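Local coordinates for hydrophilic protein, virA protein (Chromobacterium violaceum, PDB 3BO6) that probably acts as a phosphothreonine lyase effector of the SpvC type, irreversibly removing phosphate from phosphothreonine in host proteins by beta-elimination, at residues A[117-120]-A[121-124]. Sequence-based numbering, arbitrary orientation.
Sequences TDME and RVDQ
A trans placement of CG2 against the backbone N of Thr117 directs this methyl at Val122, whose side chain it meets at about a right angle. Packing is tight, with Thr117 CG2 3.5 Å from Val122 CB. The valine's chi1 of 73° sets CG1 between its own N and carbonyl carbon, on the side of Met119, which runs alongside and lays SD 4.1 Å from Val122 CG1. Asp118 O is gripped twice: Val122 N approaches almost straight along the carbonyl bond at 3.0 Å, and Arg121 N comes from above the carbonyl plane at 3.1 Å, closing a type I beta turn over 118-121. The aspartate carboxylate turns back on its own chain, OD1 accepting from Glu120 N at 3.0 Å on its anti side but tilted 34° out of the carboxylate plane, an Asx turn where the chain leaves strand 113-117 of the antiparallel sheet for the loop leading to strand 134-137. A salt bridge from Arg44 NE to the same OD1 ties the turn to helix 40-44. Arg121 folds back over Glu120, its NE weakly bonded to Glu120 O and Glu120 CB lying over one guanidinium face. Gln124 NE2 reaches back to Met119 O in a weak bond of 2.9 Å and donates to a water 2.7 Å from Val122 O, which links amide to backbone.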
# COMPACT_ATOMS: atom_id res chain seq x y z
N THR A 117 6.27 6.97 7.63
CA THR A 117 6.88 7.10 8.93
C THR A 117 7.43 8.51 9.04
O THR A 117 7.94 9.08 8.06
CB THR A 117 8.10 6.16 8.92
OG1 THR A 117 7.65 4.82 8.69
CG2 THR A 117 8.90 6.22 10.24
N ASP A 118 7.33 9.07 10.24
CA ASP A 118 7.99 10.33 10.57
C ASP A 118 9.42 10.04 10.96
O ASP A 118 9.70 9.53 12.07
CB ASP A 118 7.25 11.02 11.72
CG ASP A 118 7.85 12.38 12.07
OD1 ASP A 118 8.99 12.66 11.63
OD2 ASP A 118 7.17 13.15 12.77
N MET A 119 10.36 10.38 10.09
CA MET A 119 11.74 9.98 10.27
C MET A 119 12.45 10.75 11.39
O MET A 119 13.53 10.37 11.83
CB MET A 119 12.51 10.13 8.96
CG MET A 119 11.98 9.21 7.84
SD MET A 119 11.84 7.45 8.26
CE MET A 119 13.55 6.98 8.35
N GLU A 120 11.83 11.84 11.85
CA GLU A 120 12.37 12.58 12.98
C GLU A 120 12.01 11.95 14.33
O GLU A 120 12.66 12.23 15.35
CB GLU A 120 11.89 14.03 12.94
CG GLU A 120 12.30 14.76 11.68
CD GLU A 120 13.81 14.84 11.52
OE1 GLU A 120 14.29 14.69 10.38
OE2 GLU A 120 14.51 15.04 12.54
N ARG A 121 10.99 11.11 14.35
CA ARG A 121 10.52 10.53 15.61
C ARG A 121 10.81 9.04 15.71
O ARG A 121 10.98 8.50 16.81
CB ARG A 121 9.01 10.75 15.76
CG ARG A 121 8.57 12.20 15.77
CD ARG A 121 9.00 12.92 17.04
NE ARG A 121 10.22 13.70 16.84
CZ ARG A 121 10.24 15.02 16.68
NH1 ARG A 121 11.40 15.65 16.52
NH2 ARG A 121 9.11 15.72 16.69
N VAL A 122 10.83 8.34 14.59
CA VAL A 122 10.99 6.89 14.61
C VAL A 122 12.34 6.45 15.20
O VAL A 122 13.37 7.16 15.12
CB VAL A 122 10.81 6.33 13.17
CG1 VAL A 122 12.04 6.66 12.32
CG2 VAL A 122 10.54 4.82 13.20
N ASP A 123 12.33 5.27 15.81
CA ASP A 123 13.56 4.55 16.16
C ASP A 123 14.28 4.27 14.84
O ASP A 123 13.73 3.64 13.95
CB ASP A 123 13.13 3.25 16.86
CG ASP A 123 14.22 2.18 16.91
OD1 ASP A 123 15.40 2.43 16.59
OD2 ASP A 123 13.86 1.05 17.29
N GLN A 124 15.52 4.75 14.69
CA GLN A 124 16.20 4.68 13.40
C GLN A 124 16.53 3.26 12.95
O GLN A 124 16.87 3.06 11.79
CB GLN A 124 17.46 5.53 13.38
CG GLN A 124 17.21 7.03 13.52
CD GLN A 124 16.52 7.65 12.31
OE1 GLN A 124 17.04 7.61 11.19
NE2 GLN A 124 15.35 8.23 12.53
O HOH W 1 14.63 9.59 14.93